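Local coordinates for protein SalCYP truncation (PDB 7ABB) that binds a heme c group within the mainly helical fold of the cytochrome P450 family, at residues Arg86-Trp91 / Gly338-Leu343; Ala54-Glu59 / Met282-Leu287; Ala209-Glu214 / Ala223-Leu228. All blocks are in the same frame, centred on the assembly; numbering follows the deposited sequence.

Contact 1: Arg86-Trp91 / Gly338-Leu343; sequences RTHNEW and GHHQCL. With HEC (heme c), chain B.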
loop_
_atom_site.group_PDB
_atom_site.type_symbol
_atom_site.label_atom_id
_atom_site.label_comp_id
_atom_site.label_asym_id
_atom_site.label_seq_id
_atom_site.Cartn_x
_atom_site.Cartn_y
_atom_site.Cartn_z
ATOM N N ARG A 86 -23.751 -5.493 0.634
ATOM C CA ARG A 86 -23.861 -6.033 1.984
ATOM C C ARG A 86 -22.835 -7.141 2.236
ATOM O O ARG A 86 -22.328 -7.272 3.355
ATOM C CB ARG A 86 -25.285 -6.528 2.239
ATOM C CG ARG A 86 -25.594 -7.873 1.661
ATOM C CD ARG A 86 -27.025 -8.290 2.011
ATOM N NE ARG A 86 -28.020 -7.534 1.269
ATOM C CZ ARG A 86 -28.959 -6.755 1.811
ATOM N NH1 ARG A 86 -29.029 -6.575 3.128
ATOM N NH2 ARG A 86 -29.841 -6.142 1.025
ATOM N N THR A 87 -22.536 -7.964 1.221
ATOM C CA THR A 87 -21.562 -9.045 1.416
ATOM C C THR A 87 -20.176 -8.469 1.674
ATOM O O THR A 87 -19.412 -8.993 2.500
ATOM C CB THR A 87 -21.546 -9.960 0.185
ATOM O OG1 THR A 87 -22.770 -10.734 0.145
ATOM C CG2 THR A 87 -20.371 -10.892 0.170
ATOM N N HIS A 88 -19.822 -7.401 0.973
ATOM C CA HIS A 88 -18.536 -6.774 1.254
ATOM C C HIS A 88 -18.497 -6.233 2.674
ATOM O O HIS A 88 -17.497 -6.399 3.386
ATOM C CB HIS A 88 -18.251 -5.640 0.267
ATOM C CG HIS A 88 -17.093 -4.795 0.674
ATOM N ND1 HIS A 88 -15.794 -5.107 0.341
ATOM C CD2 HIS A 88 -17.030 -3.659 1.410
ATOM C CE1 HIS A 88 -14.985 -4.191 0.838
ATOM N NE2 HIS A 88 -15.707 -3.311 1.503
ATOM N N ASN A 89 -19.590 -5.619 3.129
ATOM C CA ASN A 89 -19.600 -5.086 4.484
ATOM C C ASN A 89 -19.478 -6.211 5.513
ATOM O O ASN A 89 -18.803 -6.053 6.538
ATOM C CB ASN A 89 -20.859 -4.249 4.697
ATOM C CG ASN A 89 -20.985 -3.132 3.653
ATOM O OD1 ASN A 89 -19.983 -2.552 3.209
ATOM N ND2 ASN A 89 -22.213 -2.844 3.245
ATOM N N GLU A 90 -20.057 -7.379 5.225
ATOM C CA GLU A 90 -19.953 -8.491 6.166
ATOM C C GLU A 90 -18.531 -9.020 6.221
ATOM O O GLU A 90 -18.032 -9.340 7.304
ATOM C CB GLU A 90 -20.917 -9.618 5.796
ATOM C CG GLU A 90 -21.201 -10.588 6.940
ATOM C CD GLU A 90 -22.253 -11.629 6.584
ATOM O OE1 GLU A 90 -22.430 -12.576 7.381
ATOM O OE2 GLU A 90 -22.890 -11.514 5.514
ATOM N N TRP A 91 -17.864 -9.130 5.072
ATOM C CA TRP A 91 -16.459 -9.535 5.085
ATOM C C TRP A 91 -15.628 -8.571 5.916
ATOM O O TRP A 91 -14.795 -8.993 6.727
ATOM C CB TRP A 91 -15.897 -9.585 3.668
ATOM C CG TRP A 91 -16.180 -10.848 2.966
ATOM C CD1 TRP A 91 -17.108 -11.051 1.994
ATOM C CD2 TRP A 91 -15.521 -12.100 3.162
ATOM N NE1 TRP A 91 -17.065 -12.352 1.571
ATOM C CE2 TRP A 91 -16.103 -13.021 2.275
ATOM C CE3 TRP A 91 -14.495 -12.528 4.002
ATOM C CZ2 TRP A 91 -15.697 -14.344 2.199
ATOM C CZ3 TRP A 91 -14.098 -13.844 3.931
ATOM C CH2 TRP A 91 -14.698 -14.739 3.035
ATOM N N GLY A 338 -14.019 5.633 1.599
ATOM C CA GLY A 338 -15.191 4.842 1.288
ATOM C C GLY A 338 -15.053 3.418 1.803
ATOM O O GLY A 338 -14.196 3.118 2.620
ATOM N N HIS A 339 -15.881 2.527 1.258
ATOM C CA HIS A 339 -16.044 1.202 1.866
ATOM C C HIS A 339 -14.835 0.320 1.662
ATOM O O HIS A 339 -14.609 -0.604 2.460
ATOM C CB HIS A 339 -17.259 0.520 1.269
ATOM C CG HIS A 339 -18.556 1.096 1.739
ATOM N ND1 HIS A 339 -18.790 1.421 3.058
ATOM C CD2 HIS A 339 -19.675 1.440 1.062
ATOM C CE1 HIS A 339 -20.010 1.915 3.177
ATOM N NE2 HIS A 339 -20.568 1.941 1.979
ATOM N N HIS A 340 -14.050 0.557 0.614
ATOM C CA HIS A 340 -12.886 -0.271 0.332
ATOM C C HIS A 340 -11.582 0.282 0.910
ATOM O O HIS A 340 -10.496 -0.251 0.619
ATOM C CB HIS A 340 -12.776 -0.489 -1.178
ATOM C CG HIS A 340 -13.745 -1.504 -1.691
ATOM N ND1 HIS A 340 -15.040 -1.204 -2.060
ATOM C CD2 HIS A 340 -13.611 -2.838 -1.852
ATOM C CE1 HIS A 340 -15.654 -2.315 -2.436
ATOM N NE2 HIS A 340 -14.799 -3.318 -2.327
ATOM N N GLN A 341 -11.667 1.312 1.754
ATOM C CA GLN A 341 -10.483 1.916 2.368
ATOM C C GLN A 341 -9.595 0.831 2.982
ATOM O O GLN A 341 -10.088 -0.102 3.608
ATOM C CB GLN A 341 -10.934 2.915 3.447
ATOM C CG GLN A 341 -9.860 3.787 4.094
ATOM C CD GLN A 341 -10.467 4.606 5.228
ATOM O OE1 GLN A 341 -10.764 4.077 6.299
ATOM N NE2 GLN A 341 -10.713 5.884 4.971
ATOM N N CYS A 342 -8.290 0.958 2.804
ATOM C CA CYS A 342 -7.327 -0.098 3.123
ATOM C C CYS A 342 -7.568 -0.766 4.475
ATOM O O CYS A 342 -7.564 -0.107 5.517
ATOM C CB CYS A 342 -5.924 0.496 3.100
ATOM S SG CYS A 342 -4.642 -0.719 3.468
ATOM N N LEU A 343 -7.708 -2.097 4.445
ATOM C CA LEU A 343 -7.827 -2.884 5.667
ATOM C C LEU A 343 -6.564 -2.821 6.515
ATOM O O LEU A 343 -6.631 -2.876 7.747
ATOM C CB LEU A 343 -8.123 -4.329 5.273
ATOM C CG LEU A 343 -8.319 -5.369 6.385
ATOM C CD1 LEU A 343 -9.587 -5.075 7.179
ATOM C CD2 LEU A 343 -8.416 -6.743 5.734
HETATM FE FE HEC B . -4.042 -1.678 1.495
HETATM C CHA HEC B . -7.132 -1.730 -0.019
HETATM C CHB HEC B . -3.410 1.312 -0.050
HETATM C CHC HEC B . -0.975 -1.586 3.025
HETATM C CHD HEC B . -4.531 -4.815 2.726
HETATM N NA HEC B . -5.052 -0.482 0.224
HETATM C C1A HEC B . -6.350 -0.641 -0.262
HETATM C C2A HEC B . -6.754 0.487 -1.076
HETATM C C3A HEC B . -5.704 1.327 -1.060
HETATM C C4A HEC B . -4.648 0.743 -0.269
HETATM C CMA HEC B . -5.567 2.682 -1.777
HETATM C CAA HEC B . -8.143 0.696 -1.778
HETATM C CBA HEC B . -8.225 0.100 -3.178
HETATM C CGA HEC B . -9.584 0.405 -3.785
HETATM O O1A HEC B . -9.807 -0.143 -4.890
HETATM O O2A HEC B . -10.369 1.164 -3.159
HETATM N NB HEC B . -2.474 -0.424 1.447
HETATM C C1B HEC B . -2.422 0.788 0.783
HETATM C C2B HEC B . -1.180 1.414 1.125
HETATM C C3B HEC B . -0.524 0.623 1.994
HETATM C C4B HEC B . -1.305 -0.548 2.192
HETATM C CMB HEC B . -0.803 2.796 0.557
HETATM C CAB HEC B . 0.813 0.727 2.682
HETATM C CBB HEC B . 1.460 2.075 2.683
HETATM N NC HEC B . -2.958 -2.980 2.627
HETATM C C1C HEC B . -1.754 -2.698 3.229
HETATM C C2C HEC B . -1.404 -3.784 4.106
HETATM C C3C HEC B . -2.391 -4.705 4.048
HETATM C C4C HEC B . -3.361 -4.207 3.101
HETATM C CMC HEC B . -0.132 -3.809 4.956
HETATM C CAC HEC B . -2.543 -6.072 4.736
HETATM C CBC HEC B . -1.735 -6.375 5.998
HETATM N ND HEC B . -5.526 -3.005 1.348
HETATM C C1D HEC B . -5.505 -4.259 1.960
HETATM C C2D HEC B . -6.742 -4.911 1.668
HETATM C C3D HEC B . -7.558 -3.995 0.826
HETATM C C4D HEC B . -6.732 -2.815 0.692
HETATM C CMD HEC B . -7.130 -6.320 2.135
HETATM C CAD HEC B . -8.961 -4.235 0.242
HETATM C CBD HEC B . -9.965 -3.684 1.225
HETATM C CGD HEC B . -11.366 -3.799 0.656
HETATM O O1D HEC B . -12.340 -3.664 1.427
HETATM O O2D HEC B . -11.475 -4.025 -0.566
#

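Contact 2: Ala54-Glu59 / Met282-Leu287; sequences AAFRDE and MYPGRL. With HEC (heme c), chain B.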
loop_
_atom_site.group_PDB
_atom_site.type_symbol
_atom_site.label_atom_id
_atom_site.label_comp_id
_atom_site.label_asym_id
_atom_site.label_seq_id
_atom_site.Cartn_x
_atom_site.Cartn_y
_atom_site.Cartn_z
ATOM N N ALA A 54 -15.192 11.654 -3.643
ATOM C CA ALA A 54 -16.615 11.403 -3.878
ATOM C C ALA A 54 -16.817 10.107 -4.651
ATOM O O ALA A 54 -17.797 9.378 -4.422
ATOM C CB ALA A 54 -17.245 12.570 -4.629
ATOM N N ALA A 55 -15.920 9.820 -5.589
ATOM C CA ALA A 55 -16.042 8.607 -6.387
ATOM C C ALA A 55 -15.809 7.371 -5.530
ATOM O O ALA A 55 -16.591 6.410 -5.608
ATOM C CB ALA A 55 -15.066 8.631 -7.558
ATOM N N PHE A 56 -14.786 7.406 -4.676
ATOM C CA PHE A 56 -14.549 6.318 -3.730
ATOM C C PHE A 56 -15.755 6.085 -2.837
ATOM O O PHE A 56 -15.979 4.950 -2.394
ATOM C CB PHE A 56 -13.338 6.630 -2.841
ATOM C CG PHE A 56 -11.992 6.224 -3.417
ATOM C CD1 PHE A 56 -11.689 4.897 -3.691
ATOM C CD2 PHE A 56 -11.008 7.177 -3.636
ATOM C CE1 PHE A 56 -10.421 4.537 -4.189
ATOM C CE2 PHE A 56 -9.773 6.826 -4.125
ATOM C CZ PHE A 56 -9.465 5.517 -4.409
ATOM N N ARG A 57 -16.511 7.132 -2.523
ATOM C CA ARG A 57 -17.610 7.047 -1.569
ATOM C C ARG A 57 -18.969 6.785 -2.203
ATOM O O ARG A 57 -19.950 6.689 -1.469
ATOM C CB ARG A 57 -17.684 8.329 -0.734
ATOM C CG ARG A 57 -16.502 8.468 0.204
ATOM C CD ARG A 57 -16.403 9.880 0.783
ATOM N NE ARG A 57 -15.182 9.987 1.592
ATOM C CZ ARG A 57 -14.539 11.127 1.834
ATOM N NH1 ARG A 57 -14.999 12.275 1.334
ATOM N NH2 ARG A 57 -13.435 11.122 2.571
ATOM N N ASP A 58 -19.060 6.664 -3.533
ATOM C CA ASP A 58 -20.344 6.448 -4.225
ATOM C C ASP A 58 -20.198 5.217 -5.115
ATOM O O ASP A 58 -20.005 5.319 -6.323
ATOM C CB ASP A 58 -20.727 7.675 -5.016
ATOM C CG ASP A 58 -22.030 7.528 -5.747
ATOM O OD1 ASP A 58 -22.718 6.512 -5.528
ATOM O OD2 ASP A 58 -22.360 8.443 -6.551
ATOM N N GLU A 59 -20.322 4.037 -4.512
ATOM C CA GLU A 59 -20.196 2.801 -5.275
ATOM C C GLU A 59 -21.391 2.529 -6.187
ATOM O O GLU A 59 -21.267 1.718 -7.105
ATOM C CB GLU A 59 -20.016 1.617 -4.329
ATOM C CG GLU A 59 -18.761 1.720 -3.541
ATOM C CD GLU A 59 -18.489 0.492 -2.713
ATOM O OE1 GLU A 59 -19.452 -0.177 -2.262
ATOM O OE2 GLU A 59 -17.295 0.214 -2.523
ATOM N N MET A 282 -0.870 4.660 -6.103
ATOM C CA MET A 282 -1.903 3.769 -6.620
ATOM C C MET A 282 -2.946 4.540 -7.415
ATOM O O MET A 282 -3.167 5.733 -7.224
ATOM C CB MET A 282 -2.598 3.016 -5.488
ATOM C CG MET A 282 -1.688 2.033 -4.831
ATOM S SD MET A 282 -2.353 1.338 -3.299
ATOM C CE MET A 282 -3.785 0.480 -3.906
ATOM N N TYR A 283 -3.625 3.814 -8.294
ATOM C CA TYR A 283 -4.683 4.391 -9.126
ATOM C C TYR A 283 -5.831 3.403 -9.224
ATOM O O TYR A 283 -6.079 2.813 -10.278
ATOM C CB TYR A 283 -4.145 4.781 -10.504
ATOM C CG TYR A 283 -3.167 3.834 -11.129
ATOM C CD1 TYR A 283 -1.814 3.912 -10.834
ATOM C CD2 TYR A 283 -3.578 2.875 -12.045
ATOM C CE1 TYR A 283 -0.907 3.053 -11.413
ATOM C CE2 TYR A 283 -2.662 1.997 -12.628
ATOM C CZ TYR A 283 -1.332 2.098 -12.305
ATOM O OH TYR A 283 -0.404 1.253 -12.868
ATOM N N PRO A 284 -6.562 3.212 -8.133
ATOM C CA PRO A 284 -7.713 2.301 -8.174
ATOM C C PRO A 284 -8.675 2.677 -9.291
ATOM O O PRO A 284 -8.906 3.853 -9.576
ATOM C CB PRO A 284 -8.350 2.477 -6.795
ATOM C CG PRO A 284 -7.232 2.894 -5.917
ATOM C CD PRO A 284 -6.382 3.791 -6.793
ATOM N N GLY A 285 -9.245 1.650 -9.912
ATOM C CA GLY A 285 -10.198 1.815 -10.992
ATOM C C GLY A 285 -11.612 1.502 -10.547
ATOM O O GLY A 285 -11.834 0.751 -9.607
ATOM N N ARG A 286 -12.557 2.143 -11.226
ATOM C CA ARG A 286 -13.981 1.893 -11.043
ATOM C C ARG A 286 -14.669 1.903 -12.401
ATOM O O ARG A 286 -14.181 2.485 -13.373
ATOM C CB ARG A 286 -14.614 2.962 -10.147
ATOM C CG ARG A 286 -14.014 3.068 -8.743
ATOM C CD ARG A 286 -14.315 1.871 -7.949
ATOM N NE ARG A 286 -14.047 1.975 -6.513
ATOM C CZ ARG A 286 -12.928 1.559 -5.914
ATOM N NH1 ARG A 286 -11.936 1.064 -6.638
ATOM N NH2 ARG A 286 -12.843 1.609 -4.589
ATOM N N LEU A 287 -15.870 1.331 -12.431
ATOM C CA LEU A 287 -16.721 1.328 -13.610
ATOM C C LEU A 287 -17.894 2.298 -13.412
ATOM O O LEU A 287 -18.685 2.133 -12.480
ATOM C CB LEU A 287 -17.227 -0.085 -13.879
ATOM C CG LEU A 287 -18.209 -0.221 -15.033
ATOM C CD1 LEU A 287 -17.537 0.190 -16.335
ATOM C CD2 LEU A 287 -18.726 -1.653 -15.102
HETATM FE FE HEC B . -4.042 -1.678 1.495
HETATM C CHA HEC B . -7.132 -1.730 -0.019
HETATM C CHB HEC B . -3.410 1.312 -0.050
HETATM C CHC HEC B . -0.975 -1.586 3.025
HETATM C CHD HEC B . -4.531 -4.815 2.726
HETATM N NA HEC B . -5.052 -0.482 0.224
HETATM C C1A HEC B . -6.350 -0.641 -0.262
HETATM C C2A HEC B . -6.754 0.487 -1.076
HETATM C C3A HEC B . -5.704 1.327 -1.060
HETATM C C4A HEC B . -4.648 0.743 -0.269
HETATM C CMA HEC B . -5.567 2.682 -1.777
HETATM C CAA HEC B . -8.143 0.696 -1.778
HETATM C CBA HEC B . -8.225 0.100 -3.178
HETATM C CGA HEC B . -9.584 0.405 -3.785
HETATM O O1A HEC B . -9.807 -0.143 -4.890
HETATM O O2A HEC B . -10.369 1.164 -3.159
HETATM N NB HEC B . -2.474 -0.424 1.447
HETATM C C1B HEC B . -2.422 0.788 0.783
HETATM C C2B HEC B . -1.180 1.414 1.125
HETATM C C3B HEC B . -0.524 0.623 1.994
HETATM C C4B HEC B . -1.305 -0.548 2.192
HETATM C CMB HEC B . -0.803 2.796 0.557
HETATM C CAB HEC B . 0.813 0.727 2.682
HETATM C CBB HEC B . 1.460 2.075 2.683
HETATM N NC HEC B . -2.958 -2.980 2.627
HETATM C C1C HEC B . -1.754 -2.698 3.229
HETATM C C2C HEC B . -1.404 -3.784 4.106
HETATM C C3C HEC B . -2.391 -4.705 4.048
HETATM C C4C HEC B . -3.361 -4.207 3.101
HETATM C CMC HEC B . -0.132 -3.809 4.956
HETATM C CAC HEC B . -2.543 -6.072 4.736
HETATM C CBC HEC B . -1.735 -6.375 5.998
HETATM N ND HEC B . -5.526 -3.005 1.348
HETATM C C1D HEC B . -5.505 -4.259 1.960
HETATM C C2D HEC B . -6.742 -4.911 1.668
HETATM C C3D HEC B . -7.558 -3.995 0.826
HETATM C C4D HEC B . -6.732 -2.815 0.692
HETATM C CMD HEC B . -7.130 -6.320 2.135
HETATM C CAD HEC B . -8.961 -4.235 0.242
HETATM C CBD HEC B . -9.965 -3.684 1.225
HETATM C CGD HEC B . -11.366 -3.799 0.656
HETATM O O1D HEC B . -12.340 -3.664 1.427
HETATM O O2D HEC B . -11.475 -4.025 -0.566
HETATM O O HOH W 1 -16.371 3.585 -5.725
HETATM O O HOH W 2 -15.629 2.035 -3.491
#

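Contact 3: Ala209-Glu214 / Ala223-Leu228; sequences ATFDWE and ADRESL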
loop_
_atom_site.group_PDB
_atom_site.type_symbol
_atom_site.label_atom_id
_atom_site.label_comp_id
_atom_site.label_asym_id
_atom_site.label_seq_id
_atom_site.Cartn_x
_atom_site.Cartn_y
_atom_site.Cartn_z
ATOM N N ALA A 209 -10.208 -18.980 12.191
ATOM C CA ALA A 209 -11.459 -18.307 12.505
ATOM C C ALA A 209 -12.436 -18.426 11.350
ATOM O O ALA A 209 -13.642 -18.589 11.565
ATOM C CB ALA A 209 -11.200 -16.834 12.836
ATOM N N THR A 210 -11.934 -18.353 10.115
ATOM C CA THR A 210 -12.864 -18.317 8.987
ATOM C C THR A 210 -13.626 -19.619 8.803
ATOM O O THR A 210 -14.627 -19.618 8.074
ATOM C CB THR A 210 -12.157 -17.978 7.671
ATOM O OG1 THR A 210 -11.381 -19.091 7.230
ATOM C CG2 THR A 210 -11.264 -16.747 7.813
ATOM N N PHE A 211 -13.212 -20.727 9.447
ATOM C CA PHE A 211 -13.969 -21.962 9.349
ATOM C C PHE A 211 -15.325 -21.842 10.032
ATOM O O PHE A 211 -16.224 -22.643 9.756
ATOM C CB PHE A 211 -13.141 -23.109 9.937
ATOM C CG PHE A 211 -11.915 -23.430 9.133
ATOM C CD1 PHE A 211 -11.996 -23.604 7.764
ATOM C CD2 PHE A 211 -10.678 -23.536 9.742
ATOM C CE1 PHE A 211 -10.883 -23.888 7.022
ATOM C CE2 PHE A 211 -9.551 -23.823 8.997
ATOM C CZ PHE A 211 -9.650 -23.988 7.635
ATOM N N ASP A 212 -15.496 -20.846 10.895
ATOM C CA ASP A 212 -16.769 -20.608 11.557
ATOM C C ASP A 212 -17.570 -19.488 10.913
ATOM O O ASP A 212 -18.675 -19.195 11.384
ATOM C CB ASP A 212 -16.542 -20.273 13.032
ATOM C CG ASP A 212 -15.958 -21.434 13.799
ATOM O OD1 ASP A 212 -16.345 -22.581 13.494
ATOM O OD2 ASP A 212 -15.113 -21.201 14.689
ATOM N N TRP A 213 -17.059 -18.879 9.844
ATOM C CA TRP A 213 -17.692 -17.698 9.270
ATOM C C TRP A 213 -18.809 -18.075 8.313
ATOM O O TRP A 213 -18.694 -19.019 7.524
ATOM C CB TRP A 213 -16.695 -16.827 8.508
ATOM C CG TRP A 213 -15.713 -16.092 9.365
ATOM C CD1 TRP A 213 -15.572 -16.195 10.723
ATOM C CD2 TRP A 213 -14.730 -15.149 8.930
ATOM N NE1 TRP A 213 -14.566 -15.379 11.158
ATOM C CE2 TRP A 213 -14.009 -14.736 10.082
ATOM C CE3 TRP A 213 -14.372 -14.624 7.683
ATOM C CZ2 TRP A 213 -12.979 -13.800 10.021
ATOM C CZ3 TRP A 213 -13.335 -13.700 7.623
ATOM C CH2 TRP A 213 -12.645 -13.300 8.786
ATOM N N GLU A 214 -19.876 -17.292 8.372
ATOM C CA GLU A 214 -20.925 -17.290 7.366
ATOM C C GLU A 214 -20.975 -15.905 6.744
ATOM O O GLU A 214 -20.687 -14.897 7.400
ATOM C CB GLU A 214 -22.287 -17.650 7.944
ATOM C CG GLU A 214 -22.482 -19.157 8.103
ATOM C CD GLU A 214 -23.874 -19.534 8.567
ATOM O OE1 GLU A 214 -24.121 -20.738 8.773
ATOM O OE2 GLU A 214 -24.720 -18.628 8.716
ATOM N N ALA A 223 -12.826 -21.678 -1.479
ATOM C CA ALA A 223 -12.384 -20.838 -2.592
ATOM C C ALA A 223 -12.293 -19.373 -2.178
ATOM O O ALA A 223 -11.358 -18.657 -2.579
ATOM C CB ALA A 223 -13.333 -20.996 -3.778
ATOM N N ASP A 224 -13.267 -18.901 -1.394
ATOM C CA ASP A 224 -13.195 -17.535 -0.887
ATOM C C ASP A 224 -12.099 -17.403 0.168
ATOM O O ASP A 224 -11.416 -16.376 0.227
ATOM C CB ASP A 224 -14.547 -17.095 -0.322
ATOM C CG ASP A 224 -15.548 -16.669 -1.413
ATOM O OD1 ASP A 224 -15.158 -16.517 -2.592
ATOM O OD2 ASP A 224 -16.738 -16.479 -1.083
ATOM N N ARG A 225 -11.908 -18.435 1.000
ATOM C CA ARG A 225 -10.784 -18.446 1.936
ATOM C C ARG A 225 -9.470 -18.264 1.201
ATOM O O ARG A 225 -8.626 -17.460 1.597
ATOM C CB ARG A 225 -10.728 -19.757 2.724
ATOM C CG ARG A 225 -11.649 -19.796 3.901
ATOM C CD ARG A 225 -11.510 -21.062 4.744
ATOM N NE ARG A 225 -12.689 -21.136 5.594
ATOM C CZ ARG A 225 -13.820 -21.738 5.273
ATOM N NH1 ARG A 225 -13.929 -22.436 4.149
ATOM N NH2 ARG A 225 -14.839 -21.696 6.114
ATOM N N GLU A 226 -9.275 -19.036 0.136
ATOM C CA GLU A 226 -8.046 -18.932 -0.635
ATOM C C GLU A 226 -7.947 -17.576 -1.310
ATOM O O GLU A 226 -6.867 -16.983 -1.380
ATOM C CB GLU A 226 -8.000 -20.061 -1.665
ATOM C CG GLU A 226 -7.912 -21.423 -1.032
ATOM C CD GLU A 226 -8.121 -22.538 -2.029
ATOM O OE1 GLU A 226 -7.863 -22.307 -3.227
ATOM O OE2 GLU A 226 -8.537 -23.645 -1.617
ATOM N N SER A 227 -9.070 -17.067 -1.815
ATOM C CA SER A 227 -9.048 -15.730 -2.401
ATOM C C SER A 227 -8.604 -14.686 -1.381
ATOM O O SER A 227 -7.700 -13.880 -1.645
ATOM C CB SER A 227 -10.427 -15.394 -2.954
ATOM O OG SER A 227 -10.400 -14.121 -3.554
ATOM N N LEU A 228 -9.216 -14.700 -0.193
ATOM C CA LEU A 228 -8.848 -13.746 0.850
ATOM C C LEU A 228 -7.352 -13.789 1.146
ATOM O O LEU A 228 -6.681 -12.757 1.171
ATOM C CB LEU A 228 -9.645 -14.034 2.123
ATOM C CG LEU A 228 -9.208 -13.243 3.361
ATOM C CD1 LEU A 228 -9.451 -11.747 3.190
ATOM C CD2 LEU A 228 -9.922 -13.783 4.593
#

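Contact 1: Arg86-Trp91 / Gly338-Leu343
H88 reaches from helix 86-95 to the cysteine-ligand loop, where its NE2 donates to the carbonyl O of H339 over 3.1 Å. The N-H line is fairly straight at 163° and runs in the imidazole plane, yet the donor stands well above the plane of the carbonyl it meets. The other ring nitrogen, ND1, is hydrogen-bonded to P80 O, and both nitrogens thus have a carbonyl partner. CG of H88 lies anti to the backbone N (chi1 168°), and this swings the ring off the helix toward the loop.

H340 lies over one face of that ring. The two imidazoles are oblique, their planes 33° apart and centroids separated by 3.9 Å: CE1 of H340 sits over the middle of the H88 ring, whereas CE1 of H88 falls near the rim of the H340 ring. Both nitrogens of H340 have partners: NE2 is hydrogen-bonded to I83 O, ND1 weakly to E59 OE2. Beside them, N89 brings OD1 over a face of the H339 imidazole, 4.2 Å from ND1, in loose packing.

The loop has the FxxGxxxCxG signature of the P450 cysteine ligand. A type I turn from G338 to Q341 leads into C342, whose SG binds the heme iron at 2.3 Å, and L343 CD2 packs 3.8 Å from the heme methyl CMD. The contact thus joins the start of helix 86-95 to the loop that runs into helix 345-362; L343 rests on R92 and L95 farther along helix 86-95, and strand 214-215 lies against T87, E90 and W91.

Contact 2: Ala54-Glu59 / Met282-Leu287
R286 and F56 meet beside a heme propionate, where strand 285-288 of the mixed P450 sheet passes the C-terminal end of helix 49-56. From CB, which is directed at the helix end, the arginine chain places CG beside its own backbone N and then bends at chi2 (-68°), so that CD carries the guanidinium back over G285 toward the heme. NE donates to water 1 at 2.9 Å, and this water also lies within hydrogen-bonding distance of A55 O. NH1 divides its two hydrogens between the backbone O of G285 and O1A of the heme propionate, the latter bond 3.0 Å long at 162°. NH2 gives one hydrogen to propionate O2A over 2.9 Å and the other to water 2, which is shared with F56 O and E59 OE2. All five N-H groups therefore have an acceptor: the carboxylate is gripped by two parallel bonds, and the waters carry the arginine's reach to the helix end.

The hydrogen bonds from NE, NH1 and NH2 fix the plane of the guanidinium, and the phenyl edge of F56 packs on one of its faces, the two planes nearly perpendicular at 87° and F56 CD1 3.6 Å from R286 NH2. Over the heme face opposite the C342 ligand, M282 places SD 3.4 Å from the meso carbon CHB, while P284 CB lies near propionate O1A. The proline also completes the apolar side of the contact: its CG approaches the phenyl edge in the plane of the ring, 3.8 Å from F56 CZ.

Contact 3: Ala209-Glu214 / Ala223-Leu228
R225 and T210 join two helices of the P450 fold, the short helix 206-210 and helix 222-235, the first part of the long P450 helix that runs into the AGVDST sequence; the small hairpin 214-215/218-219 lies between them in the chain. The arginine grips the threonine side-on with two nitrogens. NH2 donates to the backbone O of T210 at 2.9 Å and 153°, and NE donates to the hydroxyl OG1, also at 2.9 Å but through a more bent bond of 131°. F211 lies against one guanidinium face, with CD1 3.4 Å from NE and the two planes inclined at 35°, so the flat group is fixed along its edge and covered from one side.

The next shell holds these partners in place. R225 runs extended from CG to NE, which carries the guanidinium across to the turn, and its NH1 forms a salt bridge with D222 at the start of the same helix. OG1 of T210 is also hydrogen-bonded to T207 O one helical turn earlier, an arrangement that leaves the hydroxyl as acceptor for the arginine. Behind F211 stands helix 182-199, whose V194, R197 and R198 pack on the phenyl ring.

The chain folds into a type I turn from T210 to W213. The turn's W213 N donates to T210 O at 3.1 Å, approaching from the opposite face of the carbonyl to R225 NH2, and the indole lies with one face beneath T210 CA, which is 3.6 Å from the ring plane.

Contacts 1 and 2 both border the heme, and they touch through E59, H340 and R286. Contact 2 has only buried residues at its interface, whereas contact 1 includes the exposed H339. Their chemistry differs accordingly: contact 1 combines iron ligation with histidines that use backbone carbonyls, and contact 2 sets a guanidinium and two waters against a propionate. Contact 3, also buried but away from the heme, pairs an arginine with a threonine and the turn it begins, and reaches no ligand. It nevertheless meets contact 1, where the W91 indole packs on W213, D224 and L228. Contacts 2 and 3 do not touch, their nearest atoms lying about 14 Å apart.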